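Local coordinates for protein glucosidase (Croceicoccus marinus, PDB 5Z3K) that probably hydrolyses O-glycosidic bonds as a family GH39 beta-glucosidase built on a TIM barrel, at residues I113-Y126 and K162-M175. Numbering follows the deposited sequence.
Sequences IPANKQPARDLAKY and KLHFSGTPDQFYEM
With CG2 of Ile113 anti to the backbone N (chi1 -62° for CG1) and the His164 ring swung beside its own backbone N, the methyl lands squarely over one face of the imidazole, 3.6 Å from CG2 to the His164 ring centroid, a CH-pi contact. A branched aliphatic suits this place because its other arm, CD1, runs on past the His164 carbonyl. Were His164 reduced to an alanine, Ile113 CG2 would probably lose its aromatic floor and a gap would open beside Tyr312.

Lys117 holds the next step by backbone and chain alike. Its carbonyl O receives a nearly straight bond from Ser166 N (3.0 Å, 177°). The bent lysine chain lays its methylenes along the carbonyls of Lys162 and Leu163, and NZ reaches Leu163 O through a water that accepts from the amine at 2.8 Å and donates to the carbonyl.

Pro119 wedges its ring between Gly167, Gln171 and Phe165; Gly167 suits the spot because a CB there would be likely to run into both Pro119 CG and Phe165 CZ. The Gln171 amide takes a bond from Thr168 N in the carbonyl plane, with OE1 in van der Waals contact with Pro119 CG at 3.6 Å.

Met175, present as selenomethionine, has a long unbranched chain that turns at chi3 (74°), putting CE 3.5 Å from Tyr126 CZ, while SE hangs above the Tyr126 face in a distant Met-aromatic contact and lies 3.5 Å from the buried, partnerless Ala120 N. Leu123 CD1 packs on Met175 CG.

Asp122 N-caps helix 123-138, and Thr168 with Gln171 forms a capping box on helix 169-186: the contact joins the loops after strands 104-109 and 151-154 of this (beta/alpha)8, or TIM, barrel, each leading into its helix.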
ATOM      1  N   ILE A 113      -4.176  -9.437 -17.507  1.00 17.50           N
ATOM      2  CA  ILE A 113      -4.619 -10.464 -16.555  1.00 19.19           C
ATOM      3  C   ILE A 113      -6.012 -10.106 -16.048  1.00 17.62           C
ATOM      4  O   ILE A 113      -6.214  -8.975 -15.570  1.00 17.48           O
ATOM      5  CB  ILE A 113      -3.630 -10.564 -15.388  1.00 17.16           C
ATOM      6  CG1 ILE A 113      -2.247 -10.994 -15.890  1.00 16.01           C
ATOM      7  CG2 ILE A 113      -4.182 -11.480 -14.294  1.00 17.87           C
ATOM      8  CD1 ILE A 113      -1.083 -10.509 -15.016  1.00 19.63           C
ATOM      9  N   PRO A 114      -6.988 -11.044 -16.055  1.00 17.09           N
ATOM     10  CA  PRO A 114      -6.825 -12.467 -16.392  1.00 18.02           C
ATOM     11  C   PRO A 114      -7.149 -12.870 -17.828  1.00 20.95           C
ATOM     12  O   PRO A 114      -7.026 -14.047 -18.145  1.00 22.78           O
ATOM     13  CB  PRO A 114      -7.827 -13.144 -15.455  1.00 20.68           C
ATOM     14  CG  PRO A 114      -8.967 -12.173 -15.434  1.00 20.39           C
ATOM     15  CD  PRO A 114      -8.327 -10.785 -15.499  1.00 21.25           C
ATOM     16  N   ALA A 115      -7.581 -11.940 -18.676  1.00 19.44           N
ATOM     17  CA  ALA A 115      -7.970 -12.346 -20.024  1.00 22.95           C
ATOM     18  C   ALA A 115      -6.796 -12.970 -20.764  1.00 23.76           C
ATOM     19  O   ALA A 115      -6.958 -13.966 -21.480  1.00 22.78           O
ATOM     20  CB  ALA A 115      -8.534 -11.152 -20.794  1.00 20.40           C
ATOM     21  N   ASN A 116      -5.595 -12.433 -20.563  1.00 19.33           N
ATOM     22  CA  ASN A 116      -4.408 -12.929 -21.248  1.00 19.70           C
ATOM     23  C   ASN A 116      -3.202 -12.858 -20.328  1.00 18.72           C
ATOM     24  O   ASN A 116      -2.901 -11.790 -19.785  1.00 20.09           O
ATOM     25  CB  ASN A 116      -4.108 -12.124 -22.511  1.00 21.06           C
ATOM     26  CG  ASN A 116      -2.765 -12.487 -23.097  1.00 19.57           C
ATOM     27  OD1 ASN A 116      -2.508 -13.651 -23.352  1.00 21.68           O
ATOM     28  ND2 ASN A 116      -1.891 -11.502 -23.269  1.00 18.93           N
ATOM     29  N   LYS A 117      -2.495 -13.985 -20.179  1.00 20.22           N
ATOM     30  CA  LYS A 117      -1.262 -14.008 -19.398  1.00 17.23           C
ATOM     31  C   LYS A 117      -0.081 -14.548 -20.194  1.00 19.97           C
ATOM     32  O   LYS A 117       0.928 -14.963 -19.601  1.00 19.98           O
ATOM     33  CB  LYS A 117      -1.433 -14.803 -18.102  1.00 25.23           C
ATOM     34  CG  LYS A 117      -2.047 -16.165 -18.259  1.00 24.98           C
ATOM     35  CD  LYS A 117      -3.535 -16.103 -17.953  1.00 27.26           C
ATOM     36  CE  LYS A 117      -4.120 -17.487 -17.748  1.00 31.30           C
ATOM     37  NZ  LYS A 117      -5.606 -17.373 -17.676  1.00 35.01           N
ATOM     38  N   GLN A 118      -0.165 -14.521 -21.522  1.00 18.28           N
ATOM     39  CA  GLN A 118       0.902 -15.089 -22.335  1.00 20.80           C
ATOM     40  C   GLN A 118       2.164 -14.232 -22.238  1.00 19.05           C
ATOM     41  O   GLN A 118       2.086 -13.014 -22.060  1.00 20.14           O
ATOM     42  CB  GLN A 118       0.465 -15.197 -23.796  1.00 22.80           C
ATOM     43  CG  GLN A 118      -0.689 -16.152 -24.031  1.00 21.67           C
ATOM     44  CD  GLN A 118      -1.121 -16.171 -25.481  1.00 31.14           C
ATOM     45  OE1 GLN A 118      -0.305 -15.982 -26.383  1.00 37.80           O
ATOM     46  NE2 GLN A 118      -2.410 -16.383 -25.714  1.00 33.66           N
ATOM     47  N   PRO A 119       3.341 -14.841 -22.363  1.00 17.92           N
ATOM     48  CA  PRO A 119       4.577 -14.053 -22.436  1.00 18.17           C
ATOM     49  C   PRO A 119       4.675 -13.304 -23.760  1.00 17.13           C
ATOM     50  O   PRO A 119       3.886 -13.504 -24.688  1.00 18.71           O
ATOM     51  CB  PRO A 119       5.678 -15.111 -22.301  1.00 18.55           C
ATOM     52  CG  PRO A 119       5.040 -16.368 -22.866  1.00 22.08           C
ATOM     53  CD  PRO A 119       3.588 -16.292 -22.517  1.00 26.19           C
ATOM     54  N   ALA A 120       5.676 -12.428 -23.839  1.00 18.36           N
ATOM     55  CA  ALA A 120       5.916 -11.673 -25.063  1.00 18.68           C
ATOM     56  C   ALA A 120       6.364 -12.595 -26.195  1.00 22.84           C
ATOM     57  O   ALA A 120       7.209 -13.473 -26.002  1.00 21.27           O
ATOM     58  CB  ALA A 120       6.980 -10.602 -24.828  1.00 19.91           C
ATOM     59  N   ARG A 121       5.786 -12.374 -27.381  1.00 24.45           N
ATOM     60  CA  ARG A 121       6.142 -13.067 -28.618  1.00 25.18           C
ATOM     61  C   ARG A 121       7.453 -12.560 -29.206  1.00 25.52           C
ATOM     62  O   ARG A 121       8.243 -13.346 -29.742  1.00 27.74           O
ATOM     63  CB  ARG A 121       5.031 -12.864 -29.651  1.00 30.54           C
ATOM     64  CG  ARG A 121       4.168 -14.064 -29.965  1.00 36.03           C
ATOM     65  CD  ARG A 121       3.670 -13.969 -31.415  1.00 41.02           C
ATOM     66  NE  ARG A 121       2.915 -12.737 -31.679  1.00 41.14           N
ATOM     67  CZ  ARG A 121       3.347 -11.745 -32.457  1.00 45.59           C
ATOM     68  NH1 ARG A 121       4.527 -11.832 -33.039  1.00 40.63           N
ATOM     69  NH2 ARG A 121       2.604 -10.660 -32.653  1.00 41.80           N
ATOM     70  N   ASP A 122       7.673 -11.250 -29.154  1.00 22.13           N
ATOM     71  CA  ASP A 122       8.789 -10.590 -29.822  1.00 24.75           C
ATOM     72  C   ASP A 122       9.470  -9.736 -28.762  1.00 24.27           C
ATOM     73  O   ASP A 122       9.051  -8.600 -28.510  1.00 19.36           O
ATOM     74  CB  ASP A 122       8.302  -9.757 -31.012  1.00 24.63           C
ATOM     75  CG  ASP A 122       9.422  -8.994 -31.716  1.00 22.19           C
ATOM     76  OD1 ASP A 122      10.528  -8.864 -31.158  1.00 23.60           O
ATOM     77  OD2 ASP A 122       9.188  -8.515 -32.851  1.00 24.09           O
ATOM     78  N   LEU A 123      10.536 -10.274 -28.169  1.00 18.55           N
ATOM     79  CA  LEU A 123      11.127  -9.634 -26.997  1.00 18.84           C
ATOM     80  C   LEU A 123      11.798  -8.318 -27.367  1.00 22.41           C
ATOM     81  O   LEU A 123      11.742  -7.347 -26.599  1.00 21.30           O
ATOM     82  CB  LEU A 123      12.121 -10.591 -26.331  1.00 17.20           C
ATOM     83  CG  LEU A 123      12.580 -10.269 -24.908  1.00 27.91           C
ATOM     84  CD1 LEU A 123      11.403 -10.300 -23.949  1.00 21.14           C
ATOM     85  CD2 LEU A 123      13.692 -11.223 -24.452  1.00 25.02           C
ATOM     86  N   ALA A 124      12.421  -8.258 -28.545  1.00 22.97           N
ATOM     87  CA  ALA A 124      13.064  -7.022 -28.979  1.00 20.86           C
ATOM     88  C   ALA A 124      12.048  -5.895 -29.142  1.00 21.28           C
ATOM     89  O   ALA A 124      12.294  -4.765 -28.702  1.00 22.64           O
ATOM     90  CB  ALA A 124      13.830  -7.261 -30.283  1.00 18.60           C
ATOM     91  N   LYS A 125      10.891  -6.182 -29.753  1.00 17.95           N
ATOM     92  CA  LYS A 125       9.871  -5.145 -29.904  1.00 19.28           C
ATOM     93  C   LYS A 125       9.214  -4.817 -28.566  1.00 24.93           C
ATOM     94  O   LYS A 125       8.919  -3.649 -28.285  1.00 20.92           O
ATOM     95  CB  LYS A 125       8.819  -5.570 -30.934  1.00 22.71           C
ATOM     96  CG  LYS A 125       7.881  -4.428 -31.387  1.00 21.12           C
ATOM     97  CD  LYS A 125       6.952  -4.869 -32.502  1.00 29.52           C
ATOM     98  CE  LYS A 125       6.371  -3.666 -33.227  1.00 29.20           C
ATOM     99  NZ  LYS A 125       5.618  -4.039 -34.466  1.00 24.98           N
ATOM    100  N   TYR A 126       8.968  -5.833 -27.734  1.00 17.82           N
ATOM    101  CA  TYR A 126       8.471  -5.585 -26.382  1.00 22.66           C
ATOM    102  C   TYR A 126       9.360  -4.576 -25.654  1.00 19.62           C
ATOM    103  O   TYR A 126       8.876  -3.608 -25.055  1.00 17.75           O
ATOM    104  CB  TYR A 126       8.397  -6.917 -25.624  1.00 20.63           C
ATOM    105  CG  TYR A 126       7.772  -6.840 -24.245  1.00 20.95           C
ATOM    106  CD1 TYR A 126       6.385  -6.834 -24.082  1.00 20.39           C
ATOM    107  CD2 TYR A 126       8.568  -6.788 -23.109  1.00 18.19           C
ATOM    108  CE1 TYR A 126       5.810  -6.773 -22.803  1.00 18.12           C
ATOM    109  CE2 TYR A 126       8.003  -6.727 -21.835  1.00 22.50           C
ATOM    110  CZ  TYR A 126       6.625  -6.721 -21.696  1.00 17.75           C
ATOM    111  OH  TYR A 126       6.060  -6.652 -20.437  1.00 16.40           O
ATOM    112  N   LYS A 162      -0.816 -20.633 -12.768  1.00 22.65           N
ATOM    113  CA  LYS A 162      -0.651 -20.066 -14.099  1.00 23.02           C
ATOM    114  C   LYS A 162      -1.694 -18.993 -14.389  1.00 25.74           C
ATOM    115  O   LYS A 162      -1.922 -18.645 -15.555  1.00 24.30           O
ATOM    116  CB  LYS A 162      -0.717 -21.164 -15.162  1.00 28.43           C
ATOM    117  CG  LYS A 162       0.196 -22.342 -14.895  1.00 30.73           C
ATOM    118  CD  LYS A 162       1.655 -21.950 -15.009  1.00 26.96           C
ATOM    119  CE  LYS A 162       2.566 -23.162 -14.811  1.00 31.68           C
ATOM    120  NZ  LYS A 162       3.821 -22.834 -14.049  1.00 35.12           N
ATOM    121  N   LEU A 163      -2.327 -18.463 -13.349  1.00 19.34           N
ATOM    122  CA  LEU A 163      -3.452 -17.561 -13.530  1.00 21.05           C
ATOM    123  C   LEU A 163      -3.039 -16.131 -13.855  1.00 18.83           C
ATOM    124  O   LEU A 163      -3.859 -15.379 -14.390  1.00 20.89           O
ATOM    125  CB  LEU A 163      -4.330 -17.588 -12.283  1.00 22.92           C
ATOM    126  CG  LEU A 163      -4.953 -18.958 -11.994  1.00 24.59           C
ATOM    127  CD1 LEU A 163      -5.842 -18.914 -10.759  1.00 30.49           C
ATOM    128  CD2 LEU A 163      -5.732 -19.465 -13.195  1.00 31.51           C
ATOM    129  N   HIS A 164      -1.799 -15.733 -13.558  1.00 20.51           N
ATOM    130  CA  HIS A 164      -1.304 -14.414 -13.949  1.00 21.02           C
ATOM    131  C   HIS A 164      -0.167 -14.448 -14.956  1.00 19.36           C
ATOM    132  O   HIS A 164       0.072 -13.433 -15.623  1.00 22.27           O
ATOM    133  CB  HIS A 164      -0.826 -13.622 -12.722  1.00 21.10           C
ATOM    134  CG  HIS A 164      -1.937 -13.127 -11.852  1.00 21.87           C
ATOM    135  ND1 HIS A 164      -1.943 -11.864 -11.296  1.00 18.55           N
ATOM    136  CD2 HIS A 164      -3.077 -13.726 -11.437  1.00 27.02           C
ATOM    137  CE1 HIS A 164      -3.043 -11.707 -10.579  1.00 21.41           C
ATOM    138  NE2 HIS A 164      -3.750 -12.821 -10.650  1.00 25.83           N
ATOM    139  N   PHE A 165       0.543 -15.565 -15.080  1.00 20.68           N
ATOM    140  CA  PHE A 165       1.615 -15.702 -16.061  1.00 20.81           C
ATOM    141  C   PHE A 165       1.649 -17.146 -16.533  1.00 24.28           C
ATOM    142  O   PHE A 165       1.857 -18.052 -15.718  1.00 20.22           O
ATOM    143  CB  PHE A 165       2.965 -15.301 -15.460  1.00 17.59           C
ATOM    144  CG  PHE A 165       4.067 -15.231 -16.464  1.00 18.20           C
ATOM    145  CD1 PHE A 165       4.155 -14.157 -17.336  1.00 17.27           C
ATOM    146  CD2 PHE A 165       5.026 -16.236 -16.539  1.00 20.32           C
ATOM    147  CE1 PHE A 165       5.170 -14.088 -18.270  1.00 20.66           C
ATOM    148  CE2 PHE A 165       6.044 -16.170 -17.475  1.00 18.37           C
ATOM    149  CZ  PHE A 165       6.116 -15.099 -18.339  1.00 18.33           C
ATOM    150  N   SER A 166       1.456 -17.366 -17.837  1.00 23.17           N
ATOM    151  CA  SER A 166       1.453 -18.713 -18.397  1.00 20.46           C
ATOM    152  C   SER A 166       2.729 -19.045 -19.167  1.00 21.88           C
ATOM    153  O   SER A 166       2.805 -20.110 -19.796  1.00 27.38           O
ATOM    154  CB  SER A 166       0.236 -18.905 -19.296  1.00 27.38           C
ATOM    155  OG  SER A 166       0.203 -17.928 -20.321  1.00 25.93           O
ATOM    156  N   GLY A 167       3.727 -18.169 -19.147  1.00 19.31           N
ATOM    157  CA  GLY A 167       5.015 -18.490 -19.726  1.00 19.79           C
ATOM    158  C   GLY A 167       5.862 -19.297 -18.762  1.00 23.29           C
ATOM    159  O   GLY A 167       5.444 -19.638 -17.655  1.00 24.29           O
ATOM    160  N   THR A 168       7.084 -19.604 -19.190  1.00 22.06           N
ATOM    161  CA  THR A 168       8.015 -20.263 -18.288  1.00 21.93           C
ATOM    162  C   THR A 168       8.737 -19.233 -17.429  1.00 20.47           C
ATOM    163  O   THR A 168       8.735 -18.038 -17.740  1.00 20.85           O
ATOM    164  CB  THR A 168       9.044 -21.074 -19.069  1.00 22.40           C
ATOM    165  OG1 THR A 168       9.885 -20.183 -19.819  1.00 19.89           O
ATOM    166  CG2 THR A 168       8.356 -22.063 -19.991  1.00 24.64           C
ATOM    167  N   PRO A 169       9.374 -19.666 -16.339  1.00 22.16           N
ATOM    168  CA  PRO A 169      10.197 -18.712 -15.576  1.00 18.61           C
ATOM    169  C   PRO A 169      11.268 -18.045 -16.415  1.00 22.93           C
ATOM    170  O   PRO A 169      11.440 -16.822 -16.311  1.00 16.73           O
ATOM    171  CB  PRO A 169      10.789 -19.580 -14.455  1.00 20.18           C
ATOM    172  CG  PRO A 169       9.724 -20.627 -14.231  1.00 17.04           C
ATOM    173  CD  PRO A 169       9.175 -20.931 -15.604  1.00 21.77           C
ATOM    174  N   ASP A 170      11.988 -18.807 -17.255  1.00 19.72           N
ATOM    175  CA  ASP A 170      12.983 -18.199 -18.136  1.00 20.65           C
ATOM    176  C   ASP A 170      12.377 -17.085 -18.979  1.00 20.51           C
ATOM    177  O   ASP A 170      13.007 -16.042 -19.186  1.00 20.70           O
ATOM    178  CB  ASP A 170      13.610 -19.256 -19.049  1.00 27.22           C
ATOM    179  CG  ASP A 170      14.615 -20.133 -18.327  1.00 35.27           C
ATOM    180  OD1 ASP A 170      15.278 -19.650 -17.377  1.00 35.73           O
ATOM    181  OD2 ASP A 170      14.744 -21.314 -18.721  1.00 38.89           O
ATOM    182  N   GLN A 171      11.165 -17.299 -19.494  1.00 19.96           N
ATOM    183  CA  GLN A 171      10.511 -16.258 -20.277  1.00 18.27           C
ATOM    184  C   GLN A 171      10.206 -15.047 -19.408  1.00 19.73           C
ATOM    185  O   GLN A 171      10.376 -13.902 -19.843  1.00 19.52           O
ATOM    186  CB  GLN A 171       9.235 -16.802 -20.919  1.00 22.81           C
ATOM    187  CG  GLN A 171       9.492 -17.843 -22.010  1.00 19.91           C
ATOM    188  CD  GLN A 171       8.214 -18.414 -22.592  1.00 23.92           C
ATOM    189  OE1 GLN A 171       7.343 -18.898 -21.869  1.00 21.47           O
ATOM    190  NE2 GLN A 171       8.091 -18.351 -23.914  1.00 29.86           N
ATOM    191  N   PHE A 172       9.770 -15.285 -18.170  1.00 17.97           N
ATOM    192  CA  PHE A 172       9.538 -14.184 -17.237  1.00 18.11           C
ATOM    193  C   PHE A 172      10.831 -13.437 -16.939  1.00 17.98           C
ATOM    194  O   PHE A 172      10.852 -12.201 -16.931  1.00 18.47           O
ATOM    195  CB  PHE A 172       8.900 -14.712 -15.948  1.00 16.91           C
ATOM    196  CG  PHE A 172       8.493 -13.629 -14.981  1.00 17.34           C
ATOM    197  CD1 PHE A 172       9.422 -13.068 -14.112  1.00 17.65           C
ATOM    198  CD2 PHE A 172       7.181 -13.180 -14.934  1.00 17.64           C
ATOM    199  CE1 PHE A 172       9.056 -12.062 -13.223  1.00 19.44           C
ATOM    200  CE2 PHE A 172       6.805 -12.179 -14.038  1.00 14.60           C
ATOM    201  CZ  PHE A 172       7.746 -11.617 -13.191  1.00 15.16           C
ATOM    202  N   TYR A 173      11.928 -14.168 -16.701  1.00 18.94           N
ATOM    203  CA  TYR A 173      13.196 -13.511 -16.380  1.00 18.47           C
ATOM    204  C   TYR A 173      13.688 -12.652 -17.541  1.00 20.32           C
ATOM    205  O   TYR A 173      14.180 -11.537 -17.335  1.00 19.83           O
ATOM    206  CB  TYR A 173      14.275 -14.541 -16.024  1.00 18.14           C
ATOM    207  CG  TYR A 173      13.930 -15.561 -14.958  1.00 18.75           C
ATOM    208  CD1 TYR A 173      12.985 -15.298 -13.969  1.00 20.47           C
ATOM    209  CD2 TYR A 173      14.572 -16.796 -14.935  1.00 22.61           C
ATOM    210  CE1 TYR A 173      12.685 -16.250 -12.987  1.00 21.11           C
ATOM    211  CE2 TYR A 173      14.273 -17.751 -13.973  1.00 19.64           C
ATOM    212  CZ  TYR A 173      13.337 -17.483 -13.002  1.00 22.55           C
ATOM    213  OH  TYR A 173      13.063 -18.447 -12.048  1.00 21.37           O
ATOM    214  N   GLU A 174      13.600 -13.168 -18.770  1.00 18.42           N
ATOM    215  CA  GLU A 174      14.107 -12.398 -19.898  1.00 22.20           C
ATOM    216  C   GLU A 174      13.271 -11.146 -20.110  1.00 18.98           C
ATOM    217  O   GLU A 174      13.803 -10.087 -20.468  1.00 21.05           O
ATOM    218  CB  GLU A 174      14.144 -13.268 -21.157  1.00 24.92           C
ATOM    219  CG  GLU A 174      15.191 -14.370 -21.102  1.00 30.39           C
ATOM    220  CD  GLU A 174      16.619 -13.831 -21.007  1.00 42.49           C
ATOM    221  OE1 GLU A 174      17.373 -14.265 -20.103  1.00 38.15           O
ATOM    222  OE2 GLU A 174      16.993 -12.981 -21.849  1.00 47.99           O
HETATM  223  N   MSE A 175      11.969 -11.244 -19.868  1.00 19.51           N
HETATM  224  CA  MSE A 175      11.080 -10.097 -19.939  1.00 17.38           C
HETATM  225  C   MSE A 175      11.433  -9.072 -18.863  1.00 15.55           C
HETATM  226  O   MSE A 175      11.435  -7.867 -19.118  1.00 16.04           O
HETATM  227  CB  MSE A 175       9.632 -10.543 -19.796  1.00 19.98           C
HETATM  228  CG  MSE A 175       9.053 -11.157 -21.040  1.00 18.67           C
HETATM  229 SE   MSE A 175       7.258 -11.817 -20.785  0.74 20.25          SE
HETATM  230  CE  MSE A 175       6.259 -10.116 -20.736  1.00 15.32           C
TER
HETATM  231  O   HOH W   1      -6.308 -16.181 -15.201  1.00 36.41           O